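Local coordinates for flagellar hook-associated protein (Burkholderia pseudomallei, PDB 4UT1) that probably serves as a structural component of the bacterial flagellum, forming part of the junction at the hook, at residues Ala620-Gly623 with Gln624-Ala628; Thr174-Asn177 with Ser178-Gln182; Ile512-Ala515 with Thr516-Val519; Gly493-Val496 with Gly497-Val500. All coordinates share one frame; numbering follows the deposited sequence.

Interaction 1: residues Ala620-Gly623 with Gln624-Ala628; sequences ALVG and QITQA
The backbone carbonyl of Val622 is gripped twice by Thr626, one helical turn on. Thr626 N and Thr626 OG1 each lie 2.9 Å from Val622 O and reach it from opposite faces of the carbonyl plane, the hydroxyl standing well above that plane. The hydroxyl can double back in this way because OG1 lies beside its own backbone N (chi1 -66°), so its polar end is satisfied within the helix. Ordinary i to i+4 bonds run alongside, among them Ile625 N to Leu621 O (2.9 Å) and Gln627 N to Gly623 O (3.0 Å).

On the side chains, Leu621 CG meets Ile625 CD1 at 4.0 Å, a glancing apolar contact. Gln624 runs extended beyond CG (chi2 158°), alongside the preceding turn: its NE2 comes to 3.9 Å from Ala620 CB, and OE1 lies 4.0 Å from Leu621 CD1, the Leu621 and Gln624 side chains crossing at about a right angle.

All of this belongs to helix 593-630, near its C-terminal end, where Ser631 OG lies within hydrogen-bonding reach of the carbonyls of Gln627 and Ala628. Helix 80-106 packs against one side, with Gln86 touching Val622, Leu82 touching both Ile625 and Thr626, and Ala85 touching Ile625.

Interaction 2: residues Thr174-Asn177 with Ser178-Gln182; sequences TQIN and SYTSQ. With EDO (1,2-ethanediol), chain E.
Ser178 reaches back to Thr174, and Thr180 to Ile176, within the long helix 134-193, in a part predicted to form coiled coil. Its i to i+4 backbone bonds include Thr180 N to Ile176 O at 2.9 Å.

Hydroxyls add to this ladder. Ser178 OG lies beside its own N (chi1 -70°) and donates to Thr174 O at 3.2 Å, while Ser178 N approaches the same oxygen from the other face of the carbonyl. Thr180 OG1 lies 2.7 Å from ethanediol O2 and 3.1 Å from Asn177 O.

Of the amides, that of Asn177 points to the neighbouring sheet, ND2 bonding to Leu248 O on strand 244-252.

Apolar contact is modest: the methyls Ile176 CG2 and Thr180 CG2 meet at 4.1 Å. The Tyr179 ring lies obliquely by a polar atom, Gln175 O, with CD2 3.2 Å from that oxygen. Leu217 touches Gln175, Ile176 and Tyr179 from outside.

An ethanediol, probably from the crystallisation liquor, sits beside the helix and also bonds to Ser245 OG. Both its hydroxyls donate to Asn177 O, O1 at 3.2 Å and O2 at 3.1 Å.

Interaction 3: residues Ile512-Ala515 with Thr516-Val519; sequences ITSA and TTPV
Ser514 and Thr517 close a type I beta turn in the loop that joins strand 508-511 to strand 519-520 of the D3 domain, and two hydroxyls pin the loop to its own backbone. The turn bond runs from Thr517 N to Ser514 O at 3.1 Å, with the donor far above the carbonyl plane.

Thr517 OG1 accepts from two successive amides, Thr513 N and Ser514 N, each at 3.0 Å. The oxygen can face both because it lies beside its own backbone N (chi1 -57°), a rotation that also swings methyl CG2 beside the carbonyl carbon and against Ile512. On the other flank, Ser514 OG takes the amide of Thr516 at 3.0 Å in a nearly straight bond, 165° at the hydrogen; Thr516 OG1 lies close to the same oxygen.

Beneath the polar turn is a small apolar patch. Ile512 CD1 touches Thr517 CG2 at 3.8 Å and Val519 CG2 at 3.9 Å, crossing the valine at about a right angle. Phe494 touches both Ile512 and Val519 from the neighbouring loop. A water lies 2.7 Å from Thr517 O and 3.2 Å from Ser514 O.

Thr517 thus works on both sides: its hydroxyl accepts from two successive loop amides, while its methyl packs against Ile512.

Interaction 4: residues Gly493-Val496 with Gly497-Val500; sequences GFPV and GTTV
Phe494 and Val500 form the tightly packed side of this contact, where the loop after strand 490-492 turns into strand 498-502 of the D3 domain. Val500 CG2 stands over one face of the Phe494 ring in a CH-pi contact, 3.9 Å from the centroid, 26° off the ring normal and displaced toward the rim at CD2, which it approaches to 3.6 Å. The two side chains cross at about a right angle. With CG1 anti to the backbone N (chi1 178°), Val500 CG2 is anti to the carbonyl carbon and is the branch laid on the ring. Ile531 and Leu482 press on Phe494 from other strands, and Met529 touches Val500.

The outer side is the type II beta turn from Pro495 to Thr498, with Val496 exposed at its corner. Gly497 follows at positive phi (80°), a conformation that favours glycine. The turn's own backbone bond, Thr498 N to Pro495 O, is weak at 3.4 Å. Thr498 OG1 makes up for it with a 2.8 Å bond to the same oxygen, lying in the carbonyl plane, while its methyl CG2 packs on Pro495 CB at 3.7 Å.

Pro495 O is therefore held chiefly by a side-chain hydroxyl, which suggests that the threonine, more than the backbone bond, fixes the turn, while Phe494 and Val500 flank it and meet by dispersion.

Along the chain the order is interaction 2, interaction 4, interaction 3, interaction 1. Interactions 1 and 2 lie on different long helices, 593-630 and 134-193, with centres 24 Å apart and no direct touch. Interactions 3 and 4 share the D3 domain at the far side of the chain's centre, more than 80 Å from interaction 1 by their centres. Those two meet: Ile512 N is 2.8 Å from Thr498 O, Ile512 O is 3.1 Å from Gly497 N, both probable hydrogen bonds, and Val519 CG2 packs on Phe494 CE1. The elongated protein thus combines separate helical and beta regions, with a loop and the start of strand 498-502 joined to the neighbouring loop in D3.

Interaction 1: residues Ala620-Gly623 with Gln624-Ala628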
loop_
_atom_site.group_PDB
_atom_site.type_symbol
_atom_site.label_atom_id
_atom_site.label_comp_id
_atom_site.label_asym_id
_atom_site.label_seq_id
_atom_site.Cartn_x
_atom_site.Cartn_y
_atom_site.Cartn_z
ATOM N N ALA A 620 -20.314 -14.752 26.565
ATOM C CA ALA A 620 -20.600 -15.196 27.916
ATOM C C ALA A 620 -21.698 -14.336 28.524
ATOM O O ALA A 620 -22.694 -14.851 29.025
ATOM C CB ALA A 620 -19.337 -15.153 28.775
ATOM N N LEU A 621 -21.522 -13.022 28.457
ATOM C CA LEU A 621 -22.505 -12.094 29.005
ATOM C C LEU A 621 -23.893 -12.236 28.364
ATOM O O LEU A 621 -24.915 -12.246 29.058
ATOM C CB LEU A 621 -22.027 -10.663 28.832
ATOM C CG LEU A 621 -23.055 -9.658 29.341
ATOM C CD1 LEU A 621 -23.159 -9.809 30.858
ATOM C CD2 LEU A 621 -22.658 -8.252 28.939
ATOM N N VAL A 622 -23.916 -12.319 27.035
ATOM C CA VAL A 622 -25.165 -12.517 26.301
ATOM C C VAL A 622 -25.869 -13.786 26.783
ATOM O O VAL A 622 -27.098 -13.812 26.962
ATOM C CB VAL A 622 -24.903 -12.595 24.777
ATOM C CG1 VAL A 622 -26.156 -13.017 24.033
ATOM C CG2 VAL A 622 -24.382 -11.250 24.259
ATOM N N GLY A 623 -25.078 -14.828 27.013
ATOM C CA GLY A 623 -25.587 -16.081 27.537
ATOM C C GLY A 623 -26.257 -15.865 28.880
ATOM O O GLY A 623 -27.344 -16.383 29.138
ATOM N N GLN A 624 -25.616 -15.065 29.723
ATOM C CA GLN A 624 -26.131 -14.799 31.061
ATOM C C GLN A 624 -27.414 -13.965 31.036
ATOM O O GLN A 624 -28.350 -14.244 31.773
ATOM C CB GLN A 624 -25.065 -14.103 31.897
ATOM C CG GLN A 624 -23.823 -14.969 32.092
ATOM C CD GLN A 624 -22.595 -14.165 32.431
ATOM O OE1 GLN A 624 -22.679 -13.102 33.042
ATOM N NE2 GLN A 624 -21.433 -14.675 32.035
ATOM N N ILE A 625 -27.459 -12.946 30.184
ATOM C CA ILE A 625 -28.671 -12.133 30.050
ATOM C C ILE A 625 -29.827 -12.978 29.518
ATOM O O ILE A 625 -30.982 -12.840 29.957
ATOM C CB ILE A 625 -28.417 -10.927 29.130
ATOM C CG1 ILE A 625 -27.276 -10.086 29.706
ATOM C CG2 ILE A 625 -29.687 -10.104 28.933
ATOM C CD1 ILE A 625 -26.934 -8.866 28.879
ATOM N N THR A 626 -29.506 -13.878 28.593
ATOM C CA THR A 626 -30.507 -14.757 28.005
ATOM C C THR A 626 -31.093 -15.680 29.060
ATOM O O THR A 626 -32.311 -15.867 29.130
ATOM C CB THR A 626 -29.910 -15.579 26.846
ATOM O OG1 THR A 626 -29.550 -14.689 25.782
ATOM C CG2 THR A 626 -30.912 -16.611 26.329
ATOM N N GLN A 627 -30.223 -16.245 29.891
ATOM C CA GLN A 627 -30.663 -17.144 30.945
ATOM C C GLN A 627 -31.497 -16.382 31.964
ATOM O O GLN A 627 -32.478 -16.910 32.477
ATOM C CB GLN A 627 -29.471 -17.828 31.625
ATOM C CG GLN A 627 -28.745 -18.826 30.740
ATOM C CD GLN A 627 -27.686 -19.597 31.493
ATOM O OE1 GLN A 627 -27.853 -19.912 32.668
ATOM N NE2 GLN A 627 -26.582 -19.893 30.824
ATOM N N ALA A 628 -31.113 -15.139 32.245
ATOM C CA ALA A 628 -31.887 -14.305 33.158
ATOM C C ALA A 628 -33.304 -14.118 32.612
ATOM O O ALA A 628 -34.289 -14.324 33.323
ATOM C CB ALA A 628 -31.204 -12.944 33.375
#

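Interaction 2: residues Thr174-Asn177 with Ser178-Gln182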
loop_
_atom_site.group_PDB
_atom_site.type_symbol
_atom_site.label_atom_id
_atom_site.label_comp_id
_atom_site.label_asym_id
_atom_site.label_seq_id
_atom_site.Cartn_x
_atom_site.Cartn_y
_atom_site.Cartn_z
ATOM N N THR A 174 -30.793 -11.354 3.324
ATOM C CA THR A 174 -31.912 -12.237 3.000
ATOM C C THR A 174 -32.597 -12.697 4.284
ATOM O O THR A 174 -33.831 -12.723 4.375
ATOM C CB THR A 174 -31.462 -13.454 2.169
ATOM O OG1 THR A 174 -30.801 -13.013 0.975
ATOM C CG2 THR A 174 -32.656 -14.296 1.771
ATOM N N GLN A 175 -31.802 -13.048 5.287
ATOM C CA GLN A 175 -32.370 -13.499 6.544
ATOM C C GLN A 175 -33.065 -12.366 7.274
ATOM O O GLN A 175 -34.151 -12.546 7.818
ATOM C CB GLN A 175 -31.293 -14.111 7.430
ATOM C CG GLN A 175 -30.639 -15.313 6.802
ATOM C CD GLN A 175 -29.776 -16.057 7.785
ATOM O OE1 GLN A 175 -29.945 -15.923 9.003
ATOM N NE2 GLN A 175 -28.837 -16.843 7.271
ATOM N N ILE A 176 -32.435 -11.202 7.293
ATOM C CA ILE A 176 -33.058 -10.025 7.876
ATOM C C ILE A 176 -34.446 -9.760 7.279
ATOM O O ILE A 176 -35.383 -9.480 8.012
ATOM C CB ILE A 176 -32.177 -8.779 7.684
ATOM C CG1 ILE A 176 -30.927 -8.907 8.554
ATOM C CG2 ILE A 176 -32.962 -7.500 8.014
ATOM C CD1 ILE A 176 -29.884 -7.854 8.284
ATOM N N ASN A 177 -34.567 -9.837 5.954
ATOM C CA ASN A 177 -35.847 -9.579 5.302
ATOM C C ASN A 177 -36.870 -10.624 5.707
ATOM O O ASN A 177 -38.050 -10.315 5.888
ATOM C CB ASN A 177 -35.693 -9.547 3.778
ATOM C CG ASN A 177 -34.916 -8.324 3.299
ATOM O OD1 ASN A 177 -34.845 -7.316 3.997
ATOM N ND2 ASN A 177 -34.352 -8.405 2.100
ATOM N N SER A 178 -36.408 -11.861 5.870
ATOM C CA SER A 178 -37.283 -12.929 6.331
ATOM C C SER A 178 -37.848 -12.629 7.713
ATOM O O SER A 178 -39.038 -12.769 7.946
ATOM C CB SER A 178 -36.533 -14.267 6.362
ATOM O OG SER A 178 -36.257 -14.712 5.051
ATOM N N TYR A 179 -36.986 -12.215 8.633
ATOM C CA TYR A 179 -37.422 -11.929 9.996
ATOM C C TYR A 179 -38.287 -10.678 10.132
ATOM O O TYR A 179 -39.236 -10.662 10.918
ATOM C CB TYR A 179 -36.212 -11.815 10.918
ATOM C CG TYR A 179 -35.575 -13.163 11.181
ATOM C CD1 TYR A 179 -36.308 -14.191 11.759
ATOM C CD2 TYR A 179 -34.249 -13.409 10.850
ATOM C CE1 TYR A 179 -35.738 -15.437 11.996
ATOM C CE2 TYR A 179 -33.670 -14.642 11.086
ATOM C CZ TYR A 179 -34.416 -15.650 11.662
ATOM O OH TYR A 179 -33.839 -16.872 11.892
ATOM N N THR A 180 -37.967 -9.629 9.385
ATOM C CA THR A 180 -38.767 -8.415 9.463
ATOM C C THR A 180 -40.174 -8.673 8.923
ATOM O O THR A 180 -41.157 -8.229 9.512
ATOM C CB THR A 180 -38.103 -7.256 8.708
ATOM O OG1 THR A 180 -37.892 -7.630 7.336
ATOM C CG2 THR A 180 -36.759 -6.924 9.355
ATOM N N SER A 181 -40.266 -9.396 7.811
ATOM C CA SER A 181 -41.556 -9.805 7.280
ATOM C C SER A 181 -42.342 -10.624 8.308
ATOM O O SER A 181 -43.548 -10.438 8.462
ATOM C CB SER A 181 -41.374 -10.607 5.991
ATOM O OG SER A 181 -42.618 -11.120 5.555
ATOM N N GLN A 182 -41.657 -11.518 9.018
ATOM C CA GLN A 182 -42.302 -12.351 10.034
ATOM C C GLN A 182 -42.870 -11.521 11.168
ATOM O O GLN A 182 -43.973 -11.780 11.655
ATOM C CB GLN A 182 -41.323 -13.369 10.619
ATOM C CG GLN A 182 -40.881 -14.450 9.680
ATOM C CD GLN A 182 -39.853 -15.363 10.334
ATOM O OE1 GLN A 182 -39.820 -15.493 11.558
ATOM N NE2 GLN A 182 -38.996 -15.978 9.524
HETATM C C1 EDO E . -38.897 -8.821 2.822
HETATM O O1 EDO E . -39.464 -10.102 3.068
HETATM C C2 EDO E . -39.623 -7.732 3.598
HETATM O O2 EDO E . -39.104 -7.583 4.924
#

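Interaction 3: residues Ile512-Ala515 with Thr516-Val519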
loop_
_atom_site.group_PDB
_atom_site.type_symbol
_atom_site.label_atom_id
_atom_site.label_comp_id
_atom_site.label_asym_id
_atom_site.label_seq_id
_atom_site.Cartn_x
_atom_site.Cartn_y
_atom_site.Cartn_z
ATOM N N ILE A 512 33.412 23.340 -13.226
ATOM C CA ILE A 512 34.509 23.043 -14.143
ATOM C C ILE A 512 34.257 23.704 -15.494
ATOM O O ILE A 512 33.257 23.408 -16.142
ATOM C CB ILE A 512 34.659 21.513 -14.334
ATOM C CG1 ILE A 512 34.839 20.825 -12.976
ATOM C CG2 ILE A 512 35.784 21.197 -15.305
ATOM C CD1 ILE A 512 36.145 21.173 -12.269
ATOM N N THR A 513 35.126 24.618 -15.924
ATOM C CA THR A 513 34.851 25.285 -17.188
ATOM C C THR A 513 35.902 24.964 -18.245
ATOM O O THR A 513 35.750 25.343 -19.406
ATOM C CB THR A 513 34.712 26.824 -17.014
ATOM O OG1 THR A 513 35.804 27.333 -16.240
ATOM C CG2 THR A 513 33.391 27.160 -16.320
ATOM N N SER A 514 36.956 24.249 -17.859
ATOM C CA SER A 514 37.875 23.705 -18.852
ATOM C C SER A 514 38.671 22.541 -18.283
ATOM O O SER A 514 38.564 22.226 -17.098
ATOM C CB SER A 514 38.827 24.780 -19.370
ATOM O OG SER A 514 40.045 24.760 -18.664
ATOM N N ALA A 515 39.481 21.914 -19.131
ATOM C CA ALA A 515 40.231 20.742 -18.713
ATOM C C ALA A 515 41.251 21.101 -17.644
ATOM O O ALA A 515 41.774 20.221 -16.963
ATOM C CB ALA A 515 40.919 20.093 -19.910
ATOM N N THR A 516 41.521 22.395 -17.474
ATOM C CA THR A 516 42.518 22.809 -16.495
ATOM C C THR A 516 41.936 23.417 -15.218
ATOM O O THR A 516 42.684 23.762 -14.307
ATOM C CB THR A 516 43.516 23.823 -17.105
ATOM O OG1 THR A 516 42.802 24.974 -17.565
ATOM C CG2 THR A 516 44.253 23.200 -18.268
ATOM N N THR A 517 40.612 23.531 -15.133
ATOM C CA THR A 517 39.984 24.005 -13.902
ATOM C C THR A 517 40.412 23.144 -12.731
ATOM O O THR A 517 40.240 21.925 -12.764
ATOM C CB THR A 517 38.442 23.981 -13.978
ATOM O OG1 THR A 517 38.007 24.771 -15.088
ATOM C CG2 THR A 517 37.848 24.514 -12.680
ATOM N N PRO A 518 40.982 23.769 -11.691
ATOM C CA PRO A 518 41.517 22.954 -10.594
ATOM C C PRO A 518 40.536 22.712 -9.457
ATOM O O PRO A 518 39.745 23.584 -9.100
ATOM C CB PRO A 518 42.708 23.786 -10.107
ATOM C CG PRO A 518 42.261 25.207 -10.356
ATOM C CD PRO A 518 41.467 25.163 -11.638
ATOM N N VAL A 519 40.591 21.503 -8.903
ATOM C CA VAL A 519 39.880 21.171 -7.688
ATOM C C VAL A 519 40.893 20.922 -6.579
ATOM O O VAL A 519 41.826 20.144 -6.769
ATOM C CB VAL A 519 39.002 19.920 -7.879
ATOM C CG1 VAL A 519 38.365 19.505 -6.568
ATOM C CG2 VAL A 519 37.947 20.184 -8.941
HETATM O O HOH W 1 39.418 20.243 -14.731
#

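Interaction 4: residues Gly493-Val496 with Gly497-Val500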
loop_
_atom_site.group_PDB
_atom_site.type_symbol
_atom_site.label_atom_id
_atom_site.label_comp_id
_atom_site.label_asym_id
_atom_site.label_seq_id
_atom_site.Cartn_x
_atom_site.Cartn_y
_atom_site.Cartn_z
ATOM N N GLY A 493 41.479 18.104 -15.120
ATOM C CA GLY A 493 41.139 17.132 -16.138
ATOM C C GLY A 493 39.689 16.696 -16.061
ATOM O O GLY A 493 39.306 15.728 -16.714
ATOM N N PHE A 494 38.888 17.390 -15.257
ATOM C CA PHE A 494 37.462 17.073 -15.161
ATOM C C PHE A 494 36.773 17.476 -16.460
ATOM O O PHE A 494 37.281 18.320 -17.201
ATOM C CB PHE A 494 36.818 17.773 -13.959
ATOM C CG PHE A 494 37.383 17.348 -12.626
ATOM C CD1 PHE A 494 38.482 18.002 -12.079
ATOM C CD2 PHE A 494 36.825 16.281 -11.926
ATOM C CE1 PHE A 494 39.010 17.609 -10.851
ATOM C CE2 PHE A 494 37.337 15.886 -10.697
ATOM C CZ PHE A 494 38.438 16.551 -10.158
ATOM N N PRO A 495 35.615 16.860 -16.756
ATOM C CA PRO A 495 34.859 17.216 -17.962
ATOM C C PRO A 495 34.278 18.630 -17.880
ATOM O O PRO A 495 33.779 19.029 -16.819
ATOM C CB PRO A 495 33.731 16.167 -18.000
ATOM C CG PRO A 495 34.164 15.076 -17.055
ATOM C CD PRO A 495 34.981 15.763 -16.007
ATOM N N VAL A 496 34.346 19.377 -18.978
ATOM C CA VAL A 496 33.798 20.738 -18.989
ATOM C C VAL A 496 32.300 20.633 -18.805
ATOM O O VAL A 496 31.684 19.642 -19.214
ATOM C CB VAL A 496 34.108 21.503 -20.288
ATOM C CG1 VAL A 496 35.606 21.596 -20.507
ATOM C CG2 VAL A 496 33.419 20.849 -21.478
ATOM N N GLY A 497 31.720 21.630 -18.147
ATOM C CA GLY A 497 30.289 21.662 -17.936
ATOM C C GLY A 497 29.825 20.781 -16.802
ATOM O O GLY A 497 28.636 20.514 -16.659
ATOM N N THR A 498 30.759 20.307 -15.983
ATOM C CA THR A 498 30.363 19.584 -14.798
ATOM C C THR A 498 30.634 20.425 -13.573
ATOM O O THR A 498 31.405 21.395 -13.608
ATOM C CB THR A 498 31.091 18.229 -14.660
ATOM O OG1 THR A 498 32.491 18.443 -14.441
ATOM C CG2 THR A 498 30.915 17.392 -15.923
ATOM N N THR A 499 29.985 20.044 -12.487
ATOM C CA THR A 499 30.233 20.646 -11.191
ATOM C C THR A 499 30.756 19.563 -10.266
ATOM O O THR A 499 30.153 18.494 -10.152
ATOM C CB THR A 499 28.960 21.292 -10.615
ATOM O OG1 THR A 499 28.627 22.448 -11.389
ATOM C CG2 THR A 499 29.170 21.701 -9.165
ATOM N N VAL A 500 31.899 19.815 -9.637
ATOM C CA VAL A 500 32.483 18.860 -8.711
ATOM C C VAL A 500 32.145 19.263 -7.272
ATOM O O VAL A 500 32.410 20.393 -6.840
ATOM C CB VAL A 500 34.029 18.749 -8.891
ATOM C CG1 VAL A 500 34.618 17.797 -7.886
ATOM C CG2 VAL A 500 34.377 18.303 -10.309
#